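Long-range contacts in glideosome-associated protein 50 (PDB 3TGH), which is a component of the glideosome, the motor complex behind gliding and host-cell invasion, and probably anchors it in the inner membrane complex of the malaria parasite: residues P75-L80 / K120-N125; F154-T159 / I194-Q199. All blocks are in the same frame, centred on the assembly; numbering follows the deposited sequence.

Contact 1: P75-L80 / K120-N125; sequences PFFTVL and KWIMPN
Pro75-Leu80 and Lys120-Asn125 meet as two parallel strands at one border of a mixed sheet of the metallophosphoesterase fold, with 120-122 the outermost strand and 75-78 its inner neighbour. The register is fixed by three backbone hydrogen bonds: Phe76 N donates to Lys120 O (2.8 Å), Ile122 N returns to Phe76 O, and Thr78 N reaches Ile122 O. The side chains then divide between two faces. On one, Ile122 lies alongside Phe77, pointing the same way; its CG2 is 3.7 Å from Phe77 CD1, while its CD1 extends to Pro75 CB at 3.6 Å. On the other, Phe76 and Trp121 both hold CG anti to the backbone N (chi1 -173° and -175°), which sends the rings off in the same sense. Their planes are nearly parallel, at 18°, yet the centroids are 5.7 Å apart, so the rings touch through Phe76 CE2 and Trp121 CZ3 with little overlap. Thr78 CG2 sits over one face of the indole, 4.0 Å from the centroid of the six-membered ring, a CH-pi contact. Past the strand pairing, Met123 bends at its thioether and brings CE within 3.5 Å of Leu80 CD1. The chemistry thus differs from face to face: Pro75, Phe77 and Ile122 make a purely apolar patch, whereas Phe76, Trp121 and Thr78 form an aromatic cluster that Tyr61 extends edge-to-face against both rings, and whose buried polar atoms are satisfied from outside, Thr78 OG1 hydrogen-bonded to Asn44 and Trp121 NE1 to Gln92 O.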
ATOM      1  N   PRO A  75      -6.061  12.036   0.167  1.00 25.51           N
ATOM      2  CA  PRO A  75      -6.368  10.691   0.650  1.00 25.05           C
ATOM      3  C   PRO A  75      -5.146   9.963   1.180  1.00 25.39           C
ATOM      4  O   PRO A  75      -4.061  10.115   0.631  1.00 25.38           O
ATOM      5  CB  PRO A  75      -6.895   9.979  -0.603  1.00 27.46           C
ATOM      6  CG  PRO A  75      -7.407  11.075  -1.455  1.00 28.51           C
ATOM      7  CD  PRO A  75      -6.456  12.205  -1.240  1.00 26.65           C
ATOM      8  N   PHE A  76      -5.355   9.206   2.255  1.00 23.57           N
ATOM      9  CA  PHE A  76      -4.363   8.329   2.870  1.00 22.60           C
ATOM     10  C   PHE A  76      -4.996   6.933   2.879  1.00 22.06           C
ATOM     11  O   PHE A  76      -5.743   6.581   3.811  1.00 21.88           O
ATOM     12  CB  PHE A  76      -4.070   8.829   4.287  1.00 22.26           C
ATOM     13  CG  PHE A  76      -2.940   8.110   4.980  1.00 23.14           C
ATOM     14  CD1 PHE A  76      -1.634   8.568   4.865  1.00 23.49           C
ATOM     15  CD2 PHE A  76      -3.194   7.029   5.802  1.00 24.89           C
ATOM     16  CE1 PHE A  76      -0.595   7.923   5.525  1.00 23.80           C
ATOM     17  CE2 PHE A  76      -2.151   6.374   6.462  1.00 22.72           C
ATOM     18  CZ  PHE A  76      -0.857   6.824   6.313  1.00 21.31           C
ATOM     19  N   PHE A  77      -4.749   6.172   1.810  1.00 21.84           N
ATOM     20  CA  PHE A  77      -5.355   4.858   1.607  1.00 19.23           C
ATOM     21  C   PHE A  77      -4.502   3.872   2.375  1.00 21.18           C
ATOM     22  O   PHE A  77      -3.335   3.651   2.024  1.00 23.44           O
ATOM     23  CB  PHE A  77      -5.349   4.440   0.134  1.00 20.76           C
ATOM     24  CG  PHE A  77      -6.199   5.301  -0.763  1.00 20.80           C
ATOM     25  CD1 PHE A  77      -7.577   5.172  -0.764  1.00 25.25           C
ATOM     26  CD2 PHE A  77      -5.612   6.200  -1.638  1.00 22.13           C
ATOM     27  CE1 PHE A  77      -8.359   5.963  -1.600  1.00 27.26           C
ATOM     28  CE2 PHE A  77      -6.387   6.990  -2.472  1.00 24.89           C
ATOM     29  CZ  PHE A  77      -7.759   6.870  -2.453  1.00 27.69           C
ATOM     30  N   THR A  78      -5.066   3.285   3.417  1.00 19.81           N
ATOM     31  CA  THR A  78      -4.284   2.406   4.259  1.00 18.58           C
ATOM     32  C   THR A  78      -4.886   1.016   4.413  1.00 20.67           C
ATOM     33  O   THR A  78      -6.013   0.752   4.007  1.00 21.54           O
ATOM     34  CB  THR A  78      -4.003   3.058   5.625  1.00 21.51           C
ATOM     35  OG1 THR A  78      -3.004   2.281   6.299  1.00 21.20           O
ATOM     36  CG2 THR A  78      -5.257   3.139   6.474  1.00 22.22           C
ATOM     37  N   VAL A  79      -4.064   0.108   4.934  1.00 20.24           N
ATOM     38  CA  VAL A  79      -4.479  -1.231   5.306  1.00 22.17           C
ATOM     39  C   VAL A  79      -3.883  -1.532   6.675  1.00 21.01           C
ATOM     40  O   VAL A  79      -3.001  -0.815   7.150  1.00 20.60           O
ATOM     41  CB  VAL A  79      -3.944  -2.304   4.330  1.00 21.99           C
ATOM     42  CG1 VAL A  79      -4.578  -2.152   2.959  1.00 25.32           C
ATOM     43  CG2 VAL A  79      -2.417  -2.229   4.230  1.00 25.81           C
ATOM     44  N   LEU A  80      -4.372  -2.599   7.290  1.00 20.86           N
ATOM     45  CA  LEU A  80      -3.831  -3.068   8.552  1.00 20.53           C
ATOM     46  C   LEU A  80      -2.689  -4.037   8.321  1.00 19.19           C
ATOM     47  O   LEU A  80      -2.684  -4.820   7.361  1.00 21.31           O
ATOM     48  CB  LEU A  80      -4.916  -3.767   9.367  1.00 23.09           C
ATOM     49  CG  LEU A  80      -5.669  -2.919  10.402  1.00 30.45           C
ATOM     50  CD1 LEU A  80      -5.794  -1.446  10.070  1.00 24.96           C
ATOM     51  CD2 LEU A  80      -6.978  -3.552  10.761  1.00 26.84           C
ATOM     52  N   LYS A 120      -6.529  12.600   4.833  1.00 26.20           N
ATOM     53  CA  LYS A 120      -7.813  11.964   5.131  1.00 26.58           C
ATOM     54  C   LYS A 120      -7.639  10.436   5.199  1.00 25.55           C
ATOM     55  O   LYS A 120      -7.315   9.797   4.211  1.00 24.14           O
ATOM     56  CB  LYS A 120      -8.862  12.341   4.079  1.00 28.82           C
ATOM     57  CG  LYS A 120     -10.283  11.874   4.423  1.00 34.36           C
ATOM     58  CD  LYS A 120     -11.283  12.193   3.326  1.00 43.88           C
ATOM     59  CE  LYS A 120     -12.703  11.807   3.749  1.00 48.45           C
ATOM     60  NZ  LYS A 120     -13.725  12.100   2.699  1.00 56.03           N
ATOM     61  N   TRP A 121      -7.876   9.876   6.379  1.00 24.89           N
ATOM     62  CA  TRP A 121      -7.739   8.445   6.637  1.00 26.19           C
ATOM     63  C   TRP A 121      -8.832   7.672   5.898  1.00 26.16           C
ATOM     64  O   TRP A 121     -10.015   7.884   6.151  1.00 25.70           O
ATOM     65  CB  TRP A 121      -7.846   8.240   8.146  1.00 27.61           C
ATOM     66  CG  TRP A 121      -7.610   6.865   8.660  1.00 24.95           C
ATOM     67  CD1 TRP A 121      -8.543   5.884   8.824  1.00 26.04           C
ATOM     68  CD2 TRP A 121      -6.379   6.331   9.145  1.00 23.61           C
ATOM     69  NE1 TRP A 121      -7.964   4.764   9.361  1.00 25.00           N
ATOM     70  CE2 TRP A 121      -6.637   5.010   9.572  1.00 22.58           C
ATOM     71  CE3 TRP A 121      -5.080   6.834   9.256  1.00 23.64           C
ATOM     72  CZ2 TRP A 121      -5.644   4.191  10.102  1.00 23.32           C
ATOM     73  CZ3 TRP A 121      -4.096   6.012   9.792  1.00 23.98           C
ATOM     74  CH2 TRP A 121      -4.386   4.707  10.198  1.00 24.91           C
ATOM     75  N   ILE A 122      -8.426   6.803   4.972  1.00 25.11           N
ATOM     76  CA  ILE A 122      -9.351   6.018   4.165  1.00 23.46           C
ATOM     77  C   ILE A 122      -9.058   4.533   4.353  1.00 26.66           C
ATOM     78  O   ILE A 122      -7.954   4.063   4.065  1.00 23.22           O
ATOM     79  CB  ILE A 122      -9.260   6.385   2.678  1.00 26.76           C
ATOM     80  CG1 ILE A 122      -9.611   7.864   2.482  1.00 31.81           C
ATOM     81  CG2 ILE A 122     -10.193   5.501   1.840  1.00 27.55           C
ATOM     82  CD1 ILE A 122      -9.607   8.305   1.045  1.00 37.51           C
ATOM     83  N   MET A 123     -10.046   3.811   4.875  1.00 23.05           N
ATOM     84  CA  MET A 123      -9.968   2.349   4.972  1.00 21.49           C
ATOM     85  C   MET A 123     -11.408   1.834   5.132  1.00 23.45           C
ATOM     86  O   MET A 123     -11.856   1.560   6.247  1.00 25.46           O
ATOM     87  CB  MET A 123      -9.075   1.905   6.139  1.00 23.43           C
ATOM     88  CG  MET A 123      -8.709   0.440   6.022  1.00 22.29           C
ATOM     89  SD  MET A 123      -7.621  -0.160   7.333  1.00 30.62           S
ATOM     90  CE  MET A 123      -8.830  -0.365   8.646  1.00 29.46           C
ATOM     91  N   PRO A 124     -12.149   1.735   4.015  1.00 23.46           N
ATOM     92  CA  PRO A 124     -13.586   1.398   4.073  1.00 26.06           C
ATOM     93  C   PRO A 124     -13.868  -0.053   4.496  1.00 25.07           C
ATOM     94  O   PRO A 124     -14.977  -0.368   4.950  1.00 25.87           O
ATOM     95  CB  PRO A 124     -14.069   1.667   2.648  1.00 28.33           C
ATOM     96  CG  PRO A 124     -12.861   1.539   1.804  1.00 26.52           C
ATOM     97  CD  PRO A 124     -11.695   1.977   2.636  1.00 23.55           C
ATOM     98  N   ASN A 125     -12.855  -0.907   4.349  1.00 21.73           N
ATOM     99  CA  ASN A 125     -12.884  -2.291   4.794  1.00 20.63           C
ATOM    100  C   ASN A 125     -11.426  -2.738   4.909  1.00 20.74           C
ATOM    101  O   ASN A 125     -10.520  -2.016   4.466  1.00 20.72           O
ATOM    102  CB  ASN A 125     -13.653  -3.172   3.807  1.00 22.44           C
ATOM    103  CG  ASN A 125     -13.856  -4.599   4.320  1.00 24.98           C
ATOM    104  OD1 ASN A 125     -14.114  -4.812   5.501  1.00 24.13           O
ATOM    105  ND2 ASN A 125     -13.714  -5.577   3.429  1.00 26.54           N
TER

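Contact 2: F154-T159 / I194-Q199; sequences FIFIDT and IVVGDQ
Phe154 and Ile194 pack side by side in a parallel strand pair, 148-156 with 192-196, that is tight along the strands and more open, with bridging water, where both chains leave the sheet. In the tight part, Ile155 N donates to Ile194 O (2.8 Å), Val196 N to Ile155 O and Ile157 N to Val196 O. Ile194 CD1 stands over one face of the Phe154 ring, and Phe156, lying beside Val196, brings CD2 to 3.7 Å from Val196 CB. Beyond the strands, past Gly197, the two loops separate, the CA atoms of Thr159 and Asp198 being 6.0 Å apart. One water receives Thr159 N, donates to Ile157 O and has a weak link to Asp198 N; a second joins Thr159 OG1 to Asp198 OD2. Direct contact resumes where Gln199 N donates to Thr159 OG1 (3.0 Å, 168°), the hydroxyl being set between backbone N and carbonyl carbon by chi1 50°. Asp198 OD2 is also hydrogen-bonded to ND1 of His233, a metal-binding residue, and a cobalt ion lies near Gln199. The pair spans the beta-alpha-beta unit 148-156, 169-189, 192-196, with Ile155 and Ile157 against helix 169-189 and strand 228-231 continuing the sheet beside 192-196.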
ATOM      1  N   PHE A 154      -5.862   0.292  -8.006  1.00 20.89           N
ATOM      2  CA  PHE A 154      -5.190   0.088  -6.728  1.00 21.28           C
ATOM      3  C   PHE A 154      -6.009  -0.909  -5.931  1.00 21.87           C
ATOM      4  O   PHE A 154      -7.196  -0.688  -5.676  1.00 23.01           O
ATOM      5  CB  PHE A 154      -5.066   1.419  -5.983  1.00 20.59           C
ATOM      6  CG  PHE A 154      -4.086   2.361  -6.611  1.00 23.10           C
ATOM      7  CD1 PHE A 154      -4.461   3.177  -7.659  1.00 24.76           C
ATOM      8  CD2 PHE A 154      -2.766   2.411  -6.170  1.00 21.94           C
ATOM      9  CE1 PHE A 154      -3.541   4.044  -8.250  1.00 26.59           C
ATOM     10  CE2 PHE A 154      -1.849   3.269  -6.757  1.00 24.83           C
ATOM     11  CZ  PHE A 154      -2.235   4.084  -7.796  1.00 25.13           C
ATOM     12  N   ILE A 155      -5.387  -2.031  -5.574  1.00 21.25           N
ATOM     13  CA  ILE A 155      -6.056  -3.085  -4.833  1.00 20.74           C
ATOM     14  C   ILE A 155      -5.381  -3.209  -3.464  1.00 21.03           C
ATOM     15  O   ILE A 155      -4.150  -3.346  -3.361  1.00 21.30           O
ATOM     16  CB  ILE A 155      -6.028  -4.409  -5.600  1.00 22.02           C
ATOM     17  CG1 ILE A 155      -6.857  -4.266  -6.891  1.00 24.36           C
ATOM     18  CG2 ILE A 155      -6.575  -5.559  -4.735  1.00 21.25           C
ATOM     19  CD1 ILE A 155      -6.562  -5.338  -7.931  1.00 26.13           C
ATOM     20  N   PHE A 156      -6.187  -3.111  -2.416  1.00 20.28           N
ATOM     21  CA  PHE A 156      -5.683  -3.113  -1.044  1.00 20.06           C
ATOM     22  C   PHE A 156      -6.070  -4.413  -0.373  1.00 21.00           C
ATOM     23  O   PHE A 156      -7.250  -4.769  -0.313  1.00 20.79           O
ATOM     24  CB  PHE A 156      -6.223  -1.906  -0.270  1.00 21.52           C
ATOM     25  CG  PHE A 156      -5.799  -0.590  -0.852  1.00 21.70           C
ATOM     26  CD1 PHE A 156      -6.523  -0.010  -1.891  1.00 18.92           C
ATOM     27  CD2 PHE A 156      -4.650   0.053  -0.396  1.00 20.97           C
ATOM     28  CE1 PHE A 156      -6.115   1.205  -2.458  1.00 20.95           C
ATOM     29  CE2 PHE A 156      -4.239   1.250  -0.951  1.00 21.60           C
ATOM     30  CZ  PHE A 156      -4.971   1.824  -2.001  1.00 21.27           C
ATOM     31  N   ILE A 157      -5.070  -5.130   0.135  1.00 21.94           N
ATOM     32  CA  ILE A 157      -5.296  -6.439   0.751  1.00 21.73           C
ATOM     33  C   ILE A 157      -4.881  -6.452   2.213  1.00 21.76           C
ATOM     34  O   ILE A 157      -4.009  -5.685   2.632  1.00 22.15           O
ATOM     35  CB  ILE A 157      -4.557  -7.582  -0.008  1.00 22.76           C
ATOM     36  CG1 ILE A 157      -3.048  -7.357  -0.055  1.00 23.86           C
ATOM     37  CG2 ILE A 157      -5.079  -7.703  -1.430  1.00 24.64           C
ATOM     38  CD1 ILE A 157      -2.274  -8.548  -0.679  1.00 22.52           C
ATOM     39  N   ASP A 158      -5.533  -7.320   2.981  1.00 21.74           N
ATOM     40  CA  ASP A 158      -5.143  -7.593   4.344  1.00 21.09           C
ATOM     41  C   ASP A 158      -4.479  -8.954   4.356  1.00 22.74           C
ATOM     42  O   ASP A 158      -5.150  -9.985   4.272  1.00 23.21           O
ATOM     43  CB  ASP A 158      -6.329  -7.579   5.294  1.00 22.18           C
ATOM     44  CG  ASP A 158      -5.885  -7.633   6.739  1.00 23.46           C
ATOM     45  OD1 ASP A 158      -5.170  -8.583   7.099  1.00 23.99           O
ATOM     46  OD2 ASP A 158      -6.199  -6.708   7.499  1.00 23.12           O
ATOM     47  N   THR A 159      -3.159  -8.955   4.466  1.00 20.96           N
ATOM     48  CA  THR A 159      -2.415 -10.199   4.375  1.00 21.10           C
ATOM     49  C   THR A 159      -2.593 -11.113   5.593  1.00 23.04           C
ATOM     50  O   THR A 159      -2.300 -12.307   5.500  1.00 25.13           O
ATOM     51  CB  THR A 159      -0.921  -9.957   4.082  1.00 21.70           C
ATOM     52  OG1 THR A 159      -0.385  -8.993   4.987  1.00 22.64           O
ATOM     53  CG2 THR A 159      -0.730  -9.461   2.653  1.00 21.32           C
ATOM     54  N   ILE A 194      -1.746  -1.947  -9.210  1.00 24.16           N
ATOM     55  CA  ILE A 194      -0.873  -1.818  -8.053  1.00 23.25           C
ATOM     56  C   ILE A 194      -1.580  -2.437  -6.856  1.00 23.30           C
ATOM     57  O   ILE A 194      -2.713  -2.090  -6.545  1.00 23.58           O
ATOM     58  CB  ILE A 194      -0.549  -0.329  -7.743  1.00 24.09           C
ATOM     59  CG1 ILE A 194       0.185   0.324  -8.921  1.00 31.22           C
ATOM     60  CG2 ILE A 194       0.291  -0.189  -6.456  1.00 21.25           C
ATOM     61  CD1 ILE A 194      -0.746   0.885  -9.983  1.00 38.52           C
ATOM     62  N   VAL A 195      -0.905  -3.362  -6.183  1.00 22.32           N
ATOM     63  CA  VAL A 195      -1.460  -4.004  -5.004  1.00 21.25           C
ATOM     64  C   VAL A 195      -0.654  -3.547  -3.782  1.00 22.19           C
ATOM     65  O   VAL A 195       0.568  -3.400  -3.858  1.00 22.55           O
ATOM     66  CB  VAL A 195      -1.436  -5.539  -5.145  1.00 22.14           C
ATOM     67  CG1 VAL A 195      -2.034  -6.212  -3.920  1.00 21.69           C
ATOM     68  CG2 VAL A 195      -2.178  -5.980  -6.421  1.00 23.43           C
ATOM     69  N   VAL A 196      -1.357  -3.293  -2.682  1.00 20.71           N
ATOM     70  CA  VAL A 196      -0.766  -2.770  -1.449  1.00 20.64           C
ATOM     71  C   VAL A 196      -1.167  -3.663  -0.288  1.00 20.92           C
ATOM     72  O   VAL A 196      -2.354  -3.967  -0.119  1.00 20.78           O
ATOM     73  CB  VAL A 196      -1.291  -1.330  -1.171  1.00 21.07           C
ATOM     74  CG1 VAL A 196      -0.734  -0.793   0.145  1.00 20.08           C
ATOM     75  CG2 VAL A 196      -0.938  -0.398  -2.331  1.00 23.05           C
ATOM     76  N   GLY A 197      -0.193  -4.104   0.515  1.00 20.60           N
ATOM     77  CA  GLY A 197      -0.471  -4.973   1.648  1.00 20.98           C
ATOM     78  C   GLY A 197       0.594  -4.849   2.721  1.00 22.84           C
ATOM     79  O   GLY A 197       1.494  -3.995   2.629  1.00 22.75           O
ATOM     80  N   ASP A 198       0.501  -5.704   3.733  1.00 20.91           N
ATOM     81  CA  ASP A 198       1.456  -5.686   4.846  1.00 19.82           C
ATOM     82  C   ASP A 198       2.659  -6.619   4.564  1.00 22.10           C
ATOM     83  O   ASP A 198       3.790  -6.156   4.407  1.00 21.53           O
ATOM     84  CB  ASP A 198       0.751  -6.061   6.152  1.00 19.55           C
ATOM     85  CG  ASP A 198       1.718  -6.251   7.312  1.00 23.07           C
ATOM     86  OD1 ASP A 198       2.699  -5.486   7.405  1.00 24.36           O
ATOM     87  OD2 ASP A 198       1.483  -7.148   8.144  1.00 24.46           O
ATOM     88  N   GLN A 199       2.397  -7.918   4.492  1.00 24.59           N
ATOM     89  CA  GLN A 199       3.449  -8.923   4.360  1.00 23.47           C
ATOM     90  C   GLN A 199       3.955  -9.067   2.911  1.00 22.94           C
ATOM     91  O   GLN A 199       3.166  -9.323   1.997  1.00 23.09           O
ATOM     92  CB  GLN A 199       2.928 -10.273   4.878  1.00 25.66           C
ATOM     93  CG  GLN A 199       3.844 -11.456   4.651  1.00 27.06           C
ATOM     94  CD  GLN A 199       5.139 -11.358   5.419  1.00 30.26           C
ATOM     95  OE1 GLN A 199       5.138 -11.203   6.640  1.00 27.73           O
ATOM     96  NE2 GLN A 199       6.261 -11.474   4.706  1.00 27.69           N
TER
HETATM   97  O   HOH W   1      -2.260  -5.961   4.752  1.00 12.77           O
HETATM   98  O   HOH W   2      -0.479  -8.909   7.666  1.00 14.54           O

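Both contacts are parallel strand pairs running into loops, but they belong to different sheets of the fold. The centre of contact 1, at a sheet border, is about 10 Å from the centre of the chain, and the contact includes the exposed Lys120; that of contact 2 is about 5 Å away, and none of its touching residues is exposed. Contact 1 pairs rings with each other and with Thr78, and adds a thioether; in contact 2 phenylalanines lie beside branched aliphatic side chains, and its loops add water bridges and a hydroxyl bond near the metal-binding His233. The sheets meet directly: Phe77 CB lies 3.4 Å from Phe156 CZ, so 75-80 packs against 154-159 across the interior.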